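Local coordinates for protein aminotransferase, class III (Thermomicrobium roseum, PDB 6IO1) that acts as a thermostable (S)-enantioselective omega-transaminase, probably moving amino groups between substrates by way of its pyridoxal 5'-phosphate cofactor, at residues Ile129-Tyr134 with Glu309-Ala314; Arg133-Leu138 with Gly254-Leu259; Lys146-Arg151 with Gln207-Thr212. All coordinates share one frame; numbering follows the deposited sequence.

Contact 1. Residues Ile129-Tyr134 with Glu309-Ala314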
loop_
_atom_site.group_PDB
_atom_site.type_symbol
_atom_site.label_atom_id
_atom_site.label_comp_id
_atom_site.label_asym_id
_atom_site.label_seq_id
_atom_site.Cartn_x
_atom_site.Cartn_y
_atom_site.Cartn_z
ATOM N N ILE B 129 9.079 -7.809 -7.125
ATOM C CA ILE B 129 10.095 -7.348 -8.070
ATOM C C ILE B 129 11.396 -7.039 -7.338
ATOM O O ILE B 129 12.490 -7.448 -7.762
ATOM C CB ILE B 129 9.580 -6.124 -8.851
ATOM C CG1 ILE B 129 8.457 -6.535 -9.806
ATOM C CG2 ILE B 129 10.715 -5.450 -9.607
ATOM C CD1 ILE B 129 7.703 -5.365 -10.401
ATOM N N LYS B 130 11.293 -6.318 -6.218
ATOM C CA LYS B 130 12.483 -5.991 -5.441
ATOM C C LYS B 130 13.147 -7.247 -4.894
ATOM O O LYS B 130 14.377 -7.331 -4.845
ATOM C CB LYS B 130 12.124 -5.028 -4.308
ATOM C CG LYS B 130 11.645 -3.668 -4.795
ATOM C CD LYS B 130 11.343 -2.724 -3.641
ATOM C CE LYS B 130 12.619 -2.240 -2.972
ATOM N NZ LYS B 130 12.337 -1.446 -1.745
ATOM N N ILE B 131 12.350 -8.236 -4.480
ATOM C CA ILE B 131 12.907 -9.483 -3.963
ATOM C C ILE B 131 13.654 -10.233 -5.057
ATOM O O ILE B 131 14.729 -10.787 -4.816
ATOM C CB ILE B 131 11.800 -10.348 -3.331
ATOM C CG1 ILE B 131 11.434 -9.814 -1.947
ATOM C CG2 ILE B 131 12.241 -11.801 -3.228
ATOM C CD1 ILE B 131 10.327 -10.585 -1.271
ATOM N N ALA B 132 13.099 -10.275 -6.269
ATOM C CA ALA B 132 13.787 -10.952 -7.367
ATOM C C ALA B 132 15.121 -10.279 -7.674
ATOM O O ALA B 132 16.163 -10.945 -7.804
ATOM C CB ALA B 132 12.896 -10.977 -8.609
ATOM N N ARG B 133 15.109 -8.946 -7.781
ATOM C CA ARG B 133 16.346 -8.229 -8.074
ATOM C C ARG B 133 17.364 -8.396 -6.949
ATOM O O ARG B 133 18.555 -8.606 -7.205
ATOM C CB ARG B 133 16.043 -6.754 -8.339
ATOM C CG ARG B 133 15.293 -6.538 -9.647
ATOM C CD ARG B 133 14.772 -5.121 -9.799
ATOM N NE ARG B 133 14.460 -4.822 -11.194
ATOM C CZ ARG B 133 13.791 -3.749 -11.601
ATOM N NH1 ARG B 133 13.343 -2.868 -10.719
ATOM N NH2 ARG B 133 13.557 -3.565 -12.894
ATOM N N TYR B 134 16.910 -8.318 -5.696
ATOM C CA TYR B 134 17.793 -8.507 -4.548
ATOM C C TYR B 134 18.342 -9.928 -4.497
ATOM O O TYR B 134 19.488 -10.145 -4.089
ATOM C CB TYR B 134 17.029 -8.172 -3.267
ATOM C CG TYR B 134 17.823 -8.281 -1.989
ATOM C CD1 TYR B 134 19.015 -7.590 -1.822
ATOM C CD2 TYR B 134 17.367 -9.065 -0.938
ATOM C CE1 TYR B 134 19.736 -7.686 -0.646
ATOM C CE2 TYR B 134 18.078 -9.166 0.240
ATOM C CZ TYR B 134 19.262 -8.475 0.382
ATOM O OH TYR B 134 19.972 -8.577 1.556
ATOM N N GLU B 309 16.102 -18.946 1.426
ATOM C CA GLU B 309 17.412 -19.342 1.934
ATOM C C GLU B 309 18.492 -18.380 1.458
ATOM O O GLU B 309 19.374 -17.987 2.233
ATOM C CB GLU B 309 17.729 -20.770 1.491
ATOM C CG GLU B 309 18.982 -21.359 2.111
ATOM C CD GLU B 309 18.741 -21.895 3.505
ATOM O OE1 GLU B 309 17.570 -22.170 3.845
ATOM O OE2 GLU B 309 19.724 -22.045 4.262
ATOM N N THR B 310 18.427 -17.977 0.187
ATOM C CA THR B 310 19.384 -17.006 -0.333
ATOM C C THR B 310 19.284 -15.687 0.423
ATOM O O THR B 310 20.301 -15.104 0.818
ATOM C CB THR B 310 19.156 -16.789 -1.830
ATOM O OG1 THR B 310 19.425 -18.006 -2.537
ATOM C CG2 THR B 310 20.069 -15.691 -2.355
ATOM N N LEU B 311 18.057 -15.203 0.638
ATOM C CA LEU B 311 17.871 -13.952 1.368
ATOM C C LEU B 311 18.388 -14.059 2.798
ATOM O O LEU B 311 19.048 -13.140 3.298
ATOM C CB LEU B 311 16.395 -13.551 1.367
ATOM C CG LEU B 311 15.701 -13.216 0.043
ATOM C CD1 LEU B 311 14.604 -12.187 0.270
ATOM C CD2 LEU B 311 16.686 -12.725 -1.009
ATOM N N ALA B 312 18.099 -15.172 3.473
ATOM C CA ALA B 312 18.492 -15.363 4.862
ATOM C C ALA B 312 19.957 -15.747 5.024
ATOM O O ALA B 312 20.429 -15.842 6.163
ATOM C CB ALA B 312 17.609 -16.429 5.515
ATOM N N SER B 313 20.682 -15.969 3.929
ATOM C CA SER B 313 22.100 -16.289 4.035
ATOM C C SER B 313 22.974 -15.057 4.236
ATOM O O SER B 313 24.161 -15.206 4.548
ATOM C CB SER B 313 22.564 -17.046 2.788
ATOM O OG SER B 313 22.734 -16.165 1.691
ATOM N N ALA B 314 22.426 -13.855 4.070
ATOM C CA ALA B 314 23.193 -12.625 4.221
ATOM C C ALA B 314 23.040 -12.082 5.637
ATOM O O ALA B 314 21.919 -11.865 6.109
ATOM C CB ALA B 314 22.739 -11.580 3.201
HETATM O O HOH W 1 18.694 -10.290 3.244
#
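Leu-311 reaches from helix 305-312 to the flank of the Tyr-134 ring on helix 121-138, and these two side chains bury most of the surface in the contact. Methyl CD2 does the touching: it lies 3.7 Å from Tyr-134 CD2 and 4.0 Å from Tyr-134 CE2, meeting the ring obliquely. The other methyl of the same leucine, CD1, stands 4.2 Å from CG2 of Ile-131, one helical turn earlier, so the fork of Leu-311 addresses both residues. Because CG of Tyr-134 is anti to its backbone N (chi1 -178°), the ring extends toward helix 305-312 and carries its hydroxyl toward the carbonyl of Leu-311. There Tyr-134 OH is 2.7 Å from a water that lies at the ring edge, in plane, and this water donates to Leu-311 O over 2.9 Å. The same hydroxyl is hydrogen-bonded to Arg-316 NH2, just beyond the segment. Tyr-134 also meets the rings of Phe-318 and of Phe-174 from the second subunit, while Ile-131 packs on Leu-20 of that subunit; the contact therefore lies beside the dimer interface. No direct hydrogen bond joins the two segments. Their junction combines an apolar patch with a bridging water, and since the hydroxyl is held both by that water, which donates to Leu-311 O, and by Arg-316 NH2, these two would probably steady the phenol end of Tyr-134.

Contact 2. Residues Arg133-Leu138 with Gly254-Leu259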
loop_
_atom_site.group_PDB
_atom_site.type_symbol
_atom_site.label_atom_id
_atom_site.label_comp_id
_atom_site.label_asym_id
_atom_site.label_seq_id
_atom_site.Cartn_x
_atom_site.Cartn_y
_atom_site.Cartn_z
ATOM N N ARG B 133 15.109 -8.946 -7.781
ATOM C CA ARG B 133 16.346 -8.229 -8.074
ATOM C C ARG B 133 17.364 -8.396 -6.949
ATOM O O ARG B 133 18.555 -8.606 -7.205
ATOM C CB ARG B 133 16.043 -6.754 -8.339
ATOM C CG ARG B 133 15.293 -6.538 -9.647
ATOM C CD ARG B 133 14.772 -5.121 -9.799
ATOM N NE ARG B 133 14.460 -4.822 -11.194
ATOM C CZ ARG B 133 13.791 -3.749 -11.601
ATOM N NH1 ARG B 133 13.343 -2.868 -10.719
ATOM N NH2 ARG B 133 13.557 -3.565 -12.894
ATOM N N TYR B 134 16.910 -8.318 -5.696
ATOM C CA TYR B 134 17.793 -8.507 -4.548
ATOM C C TYR B 134 18.342 -9.928 -4.497
ATOM O O TYR B 134 19.488 -10.145 -4.089
ATOM C CB TYR B 134 17.029 -8.172 -3.267
ATOM C CG TYR B 134 17.823 -8.281 -1.989
ATOM C CD1 TYR B 134 19.015 -7.590 -1.822
ATOM C CD2 TYR B 134 17.367 -9.065 -0.938
ATOM C CE1 TYR B 134 19.736 -7.686 -0.646
ATOM C CE2 TYR B 134 18.078 -9.166 0.240
ATOM C CZ TYR B 134 19.262 -8.475 0.382
ATOM O OH TYR B 134 19.972 -8.577 1.556
ATOM N N TYR B 135 17.528 -10.909 -4.888
ATOM C CA TYR B 135 17.974 -12.296 -4.934
ATOM C C TYR B 135 19.118 -12.458 -5.919
ATOM O O TYR B 135 20.147 -13.068 -5.602
ATOM C CB TYR B 135 16.795 -13.200 -5.306
ATOM C CG TYR B 135 17.157 -14.609 -5.733
ATOM C CD1 TYR B 135 17.253 -15.633 -4.801
ATOM C CD2 TYR B 135 17.374 -14.920 -7.072
ATOM C CE1 TYR B 135 17.572 -16.923 -5.185
ATOM C CE2 TYR B 135 17.697 -16.207 -7.465
ATOM C CZ TYR B 135 17.792 -17.204 -6.517
ATOM O OH TYR B 135 18.111 -18.485 -6.903
ATOM N N TRP B 136 18.956 -11.917 -7.128
ATOM C CA TRP B 136 20.047 -11.994 -8.097
ATOM C C TRP B 136 21.263 -11.194 -7.635
ATOM O O TRP B 136 22.407 -11.586 -7.896
ATOM C CB TRP B 136 19.571 -11.538 -9.472
ATOM C CG TRP B 136 18.673 -12.546 -10.117
ATOM C CD1 TRP B 136 17.385 -12.355 -10.517
ATOM C CD2 TRP B 136 18.987 -13.915 -10.417
ATOM N NE1 TRP B 136 16.879 -13.512 -11.057
ATOM C CE2 TRP B 136 17.842 -14.485 -11.006
ATOM C CE3 TRP B 136 20.126 -14.711 -10.249
ATOM C CZ2 TRP B 136 17.801 -15.812 -11.428
ATOM C CZ3 TRP B 136 20.083 -16.029 -10.668
ATOM C CH2 TRP B 136 18.928 -16.566 -11.251
ATOM N N TRP B 137 21.037 -10.069 -6.950
ATOM C CA TRP B 137 22.146 -9.287 -6.409
ATOM C C TRP B 137 22.947 -10.091 -5.391
ATOM O O TRP B 137 24.183 -10.061 -5.397
ATOM C CB TRP B 137 21.611 -7.998 -5.782
ATOM C CG TRP B 137 22.665 -7.045 -5.293
ATOM C CD1 TRP B 137 23.396 -6.173 -6.048
ATOM C CD2 TRP B 137 23.086 -6.851 -3.936
ATOM N NE1 TRP B 137 24.254 -5.457 -5.247
ATOM C CE2 TRP B 137 24.083 -5.854 -3.947
ATOM C CE3 TRP B 137 22.722 -7.427 -2.716
ATOM C CZ2 TRP B 137 24.719 -5.422 -2.785
ATOM C CZ3 TRP B 137 23.355 -6.996 -1.562
ATOM C CH2 TRP B 137 24.342 -6.004 -1.605
ATOM N N LEU B 138 22.256 -10.813 -4.506
ATOM C CA LEU B 138 22.937 -11.648 -3.522
ATOM C C LEU B 138 23.697 -12.790 -4.182
ATOM O O LEU B 138 24.691 -13.277 -3.630
ATOM C CB LEU B 138 21.927 -12.199 -2.516
ATOM C CG LEU B 138 21.373 -11.213 -1.486
ATOM C CD1 LEU B 138 20.241 -11.851 -0.700
ATOM C CD2 LEU B 138 22.472 -10.734 -0.551
ATOM N N GLY B 254 16.613 -19.958 -16.548
ATOM C CA GLY B 254 16.806 -19.652 -15.146
ATOM C C GLY B 254 16.064 -18.428 -14.664
ATOM O O GLY B 254 16.302 -17.978 -13.536
ATOM N N ILE B 255 15.174 -17.878 -15.487
ATOM C CA ILE B 255 14.436 -16.674 -15.131
ATOM C C ILE B 255 13.355 -17.015 -14.113
ATOM O O ILE B 255 12.608 -17.988 -14.279
ATOM C CB ILE B 255 13.843 -16.032 -16.395
ATOM C CG1 ILE B 255 14.966 -15.552 -17.316
ATOM C CG2 ILE B 255 12.914 -14.891 -16.040
ATOM C CD1 ILE B 255 14.520 -15.267 -18.730
ATOM N N LEU B 256 13.273 -16.218 -13.050
ATOM C CA LEU B 256 12.262 -16.433 -12.025
ATOM C C LEU B 256 10.869 -16.156 -12.579
ATOM O O LEU B 256 10.682 -15.315 -13.461
ATOM C CB LEU B 256 12.520 -15.533 -10.815
ATOM C CG LEU B 256 13.854 -15.664 -10.081
ATOM C CD1 LEU B 256 13.908 -14.693 -8.910
ATOM C CD2 LEU B 256 14.073 -17.092 -9.606
ATOM N N LEU B 257 9.887 -16.884 -12.058
ATOM C CA LEU B 257 8.491 -16.697 -12.433
ATOM C C LEU B 257 7.737 -16.092 -11.257
ATOM O O LEU B 257 7.636 -16.712 -10.193
ATOM C CB LEU B 257 7.852 -18.019 -12.856
ATOM C CG LEU B 257 6.337 -17.962 -13.059
ATOM C CD1 LEU B 257 5.970 -16.953 -14.138
ATOM C CD2 LEU B 257 5.799 -19.334 -13.403
ATOM N N ILE B 258 7.211 -14.888 -11.453
ATOM C CA ILE B 258 6.364 -14.224 -10.471
ATOM C C ILE B 258 4.927 -14.352 -10.955
ATOM O O ILE B 258 4.550 -13.763 -11.974
ATOM C CB ILE B 258 6.757 -12.754 -10.279
ATOM C CG1 ILE B 258 8.222 -12.638 -9.853
ATOM C CG2 ILE B 258 5.847 -12.088 -9.258
ATOM C CD1 ILE B 258 8.745 -11.219 -9.862
ATOM N N LEU B 259 4.118 -15.120 -10.233
ATOM C CA LEU B 259 2.717 -15.312 -10.582
ATOM C C LEU B 259 1.867 -14.355 -9.758
ATOM O O LEU B 259 1.894 -14.397 -8.523
ATOM C CB LEU B 259 2.282 -16.758 -10.350
ATOM C CG LEU B 259 1.145 -17.220 -11.263
ATOM C CD1 LEU B 259 1.576 -17.178 -12.722
ATOM C CD2 LEU B 259 0.676 -18.609 -10.877
#
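The indole of Trp-136 receives Gly-254 O at its edge, near the ring plane, with CZ2 3.4 Å from that carbonyl oxygen. One face of the indole is covered by Tyr-135, its neighbour in sequence, whose CE2 sits 3.7 Å above the plane and over the ring centre; seen from the tyrosine, Trp-136 CE2 lies at its edge and in its plane, so the two rings meet edge to face. Arg-144 makes a cation-pi contact with the indole. Leu-256 approaches both rings obliquely. Its CG is 3.8 Å from Trp-136 NE1, and its CD1 is 3.9 Å from Tyr-135 CD2, which sets the methyl against both aromatics at once. The different first torsions of these neighbours, 165° for Tyr-135 and -73° for Trp-136, bring the edge of the tyrosine over the indole face, with Leu-256 against both. This is helix 121-138 packing on one face of the mixed seven-stranded sheet of the large domain, the core of the fold-type I aminotransferases. Strand 256-260 belongs to that sheet and ends at Asp-260 of the cofactor pocket. Trp-136 NE1 donates to Ala-222 O on the adjoining strand 221-226. With an alanine in its place, the carbonyl of Ala-222 would probably lose its indole donor and a gap would open beside Leu-256 and Tyr-135. Tyr-135 OH is hydrogen-bonded to Glu-306. Gly-254 closes helix 242-253 in a Schellman motif; its positive phi of 77° precedes the turn into the strand.

Contact 3. Residues Lys146-Arg151 with Gln207-Thr212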
loop_
_atom_site.group_PDB
_atom_site.type_symbol
_atom_site.label_atom_id
_atom_site.label_comp_id
_atom_site.label_asym_id
_atom_site.label_seq_id
_atom_site.Cartn_x
_atom_site.Cartn_y
_atom_site.Cartn_z
ATOM N N LYS B 146 16.225 -6.865 -15.248
ATOM C CA LYS B 146 15.115 -6.657 -16.172
ATOM C C LYS B 146 13.909 -7.509 -15.789
ATOM O O LYS B 146 14.053 -8.656 -15.365
ATOM C CB LYS B 146 15.544 -6.975 -17.604
ATOM C CG LYS B 146 16.663 -6.092 -18.126
ATOM C CD LYS B 146 16.976 -6.405 -19.580
ATOM C CE LYS B 146 18.260 -5.726 -20.026
ATOM N NZ LYS B 146 18.672 -6.163 -21.388
ATOM N N ILE B 147 12.713 -6.955 -15.957
ATOM C CA ILE B 147 11.475 -7.645 -15.613
ATOM C C ILE B 147 10.645 -7.815 -16.877
ATOM O O ILE B 147 10.356 -6.833 -17.573
ATOM C CB ILE B 147 10.678 -6.891 -14.534
ATOM C CG1 ILE B 147 11.505 -6.761 -13.253
ATOM C CG2 ILE B 147 9.360 -7.600 -14.254
ATOM C CD1 ILE B 147 11.595 -8.042 -12.448
ATOM N N LEU B 148 10.263 -9.055 -17.168
ATOM C CA LEU B 148 9.418 -9.354 -18.314
ATOM C C LEU B 148 7.951 -9.258 -17.915
ATOM O O LEU B 148 7.533 -9.839 -16.908
ATOM C CB LEU B 148 9.723 -10.746 -18.869
ATOM C CG LEU B 148 11.037 -10.916 -19.635
ATOM C CD1 LEU B 148 11.313 -12.389 -19.899
ATOM C CD2 LEU B 148 11.010 -10.132 -20.938
ATOM N N SER B 149 7.176 -8.526 -18.713
ATOM C CA SER B 149 5.745 -8.376 -18.508
ATOM C C SER B 149 5.073 -8.427 -19.873
ATOM O O SER B 149 5.733 -8.587 -20.903
ATOM C CB SER B 149 5.418 -7.080 -17.758
ATOM O OG SER B 149 4.062 -7.062 -17.343
ATOM N N ARG B 150 3.750 -8.312 -19.884
ATOM C CA ARG B 150 2.989 -8.448 -21.113
ATOM C C ARG B 150 2.086 -7.242 -21.334
ATOM O O ARG B 150 1.703 -6.539 -20.396
ATOM C CB ARG B 150 2.147 -9.731 -21.108
ATOM C CG ARG B 150 2.966 -10.999 -20.946
ATOM C CD ARG B 150 2.080 -12.202 -20.685
ATOM N NE ARG B 150 1.376 -12.097 -19.411
ATOM C CZ ARG B 150 0.496 -12.989 -18.970
ATOM N NH1 ARG B 150 0.230 -14.071 -19.689
ATOM N NH2 ARG B 150 -0.101 -12.812 -17.799
ATOM N N ARG B 151 1.772 -7.003 -22.604
ATOM C CA ARG B 151 0.720 -6.059 -22.949
ATOM C C ARG B 151 -0.598 -6.547 -22.367
ATOM O O ARG B 151 -0.842 -7.753 -22.287
ATOM C CB ARG B 151 0.599 -5.916 -24.468
ATOM C CG ARG B 151 1.787 -5.264 -25.156
ATOM C CD ARG B 151 1.597 -5.272 -26.666
ATOM N NE ARG B 151 2.630 -4.515 -27.367
ATOM C CZ ARG B 151 2.521 -3.233 -27.701
ATOM N NH1 ARG B 151 1.406 -2.568 -27.429
ATOM N NH2 ARG B 151 3.513 -2.625 -28.336
ATOM N N GLN B 207 7.853 -18.639 -29.307
ATOM C CA GLN B 207 8.907 -18.132 -30.178
ATOM C C GLN B 207 9.223 -16.677 -29.864
ATOM O O GLN B 207 10.399 -16.285 -29.794
ATOM C CB GLN B 207 8.474 -18.288 -31.635
ATOM C CG GLN B 207 9.504 -17.889 -32.671
ATOM C CD GLN B 207 9.107 -18.348 -34.060
ATOM O OE1 GLN B 207 9.604 -19.359 -34.559
ATOM N NE2 GLN B 207 8.194 -17.615 -34.687
ATOM N N GLU B 208 8.187 -15.863 -29.658
ATOM C CA GLU B 208 8.414 -14.465 -29.308
ATOM C C GLU B 208 9.159 -14.338 -27.985
ATOM O O GLU B 208 10.092 -13.533 -27.868
ATOM C CB GLU B 208 7.088 -13.714 -29.248
ATOM C CG GLU B 208 7.219 -12.347 -28.616
ATOM C CD GLU B 208 5.897 -11.782 -28.186
ATOM O OE1 GLU B 208 4.853 -12.338 -28.594
ATOM O OE2 GLU B 208 5.894 -10.795 -27.420
ATOM N N LEU B 209 8.768 -15.124 -26.979
ATOM C CA LEU B 209 9.438 -15.057 -25.682
ATOM C C LEU B 209 10.909 -15.437 -25.801
ATOM O O LEU B 209 11.788 -14.753 -25.260
ATOM C CB LEU B 209 8.729 -15.963 -24.674
ATOM C CG LEU B 209 9.442 -16.167 -23.333
ATOM C CD1 LEU B 209 9.678 -14.835 -22.635
ATOM C CD2 LEU B 209 8.652 -17.111 -22.441
ATOM N N GLU B 210 11.197 -16.525 -26.520
ATOM C CA GLU B 210 12.579 -16.970 -26.668
ATOM C C GLU B 210 13.422 -15.926 -27.391
ATOM O O GLU B 210 14.547 -15.619 -26.975
ATOM C CB GLU B 210 12.626 -18.306 -27.412
ATOM C CG GLU B 210 11.916 -19.447 -26.702
ATOM C CD GLU B 210 12.727 -20.726 -26.703
ATOM O OE1 GLU B 210 13.907 -20.683 -26.297
ATOM O OE2 GLU B 210 12.186 -21.772 -27.117
ATOM N N GLU B 211 12.897 -15.371 -28.486
ATOM C CA GLU B 211 13.664 -14.385 -29.242
ATOM C C GLU B 211 13.866 -13.102 -28.440
ATOM O O GLU B 211 14.931 -12.475 -28.520
ATOM C CB GLU B 211 12.992 -14.136 -30.591
ATOM C CG GLU B 211 13.058 -15.384 -31.460
ATOM C CD GLU B 211 12.783 -15.132 -32.926
ATOM O OE1 GLU B 211 13.743 -14.841 -33.664
ATOM O OE2 GLU B 211 11.615 -15.266 -33.344
ATOM N N THR B 212 12.860 -12.690 -27.658
ATOM C CA THR B 212 13.036 -11.522 -26.796
ATOM C C THR B 212 14.118 -11.771 -25.753
ATOM O O THR B 212 14.964 -10.900 -25.499
ATOM C CB THR B 212 11.713 -11.158 -26.124
ATOM O OG1 THR B 212 10.777 -10.722 -27.117
ATOM C CG2 THR B 212 11.925 -10.040 -25.111
#
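Apolar contacts carry this junction, in which Leu-148 of strand 146-150 meets Leu-209 and Thr-212 of helix 198-216. Methyl CD1 of Leu-148 lies 4.0 Å from CD1 of Leu-209, the two leucines crossing at a slant. The second branch, Leu-148 CD2, is 4.3 Å from CG2 of Thr-212, one turn further along the helix. A chi1 of 171° turns CG of Leu-209 away from the backbone N and beside the carbonyl carbon, which carries its methyl CD1 over to the strand, against Leu-148; Leu-209 also packs on Ile-246 and Val-249 of helix 242-253.

Hydrogen bonding occurs within the helix. Thr-212 OG1 donates to Glu-208 O over 3.0 Å, from above the carbonyl plane and 36° out of it, while Thr-212 N reaches the same oxygen from the opposite face at 2.9 Å. Two donors thus grip one carbonyl, and the threonine presents its methyl to Leu-148.

Charged groups find partners beyond the two segments: Lys-146 forms a salt bridge with Glu-216, and Glu-210 one with Lys-252.

Helix 198-216 belongs to the beta-alpha-beta crossover from strand 181-184 to the parallel strand 221-226, and it passes across strand 146-150, which lies between them in the sheet. With no hydrogen bond across it, the small contact (92 Å² on both sides together) rests on van der Waals packing of methyl groups, which sets no strict direction, and the threonine's own hydroxyl is satisfied by its helix.

Overall arrangement
From the N terminus, helix 121-138 comes first and supplies one side of both contact 1 and contact 2, from overlapping stretches that share Arg-133 and Tyr-134. Strand 146-150 follows, and contact 3 closes the shortest loop, 55 residues, when helix 198-216 arrives. Contact 2 closes next, after 115 residues, at strand 256-260, before contact 1, after 174, at helix 305-312; contact 3 lies within both. Contacts 1 and 2 adjoin, their centres about 8 Å apart, with Leu-138 against Leu-311. Contact 3 is linked back through Ile-147 to Arg-133 and Ile-129. Contact 1 ties helix to helix beside the second subunit, while contacts 2 and 3 tie helices to opposite faces of the seven-stranded sheet.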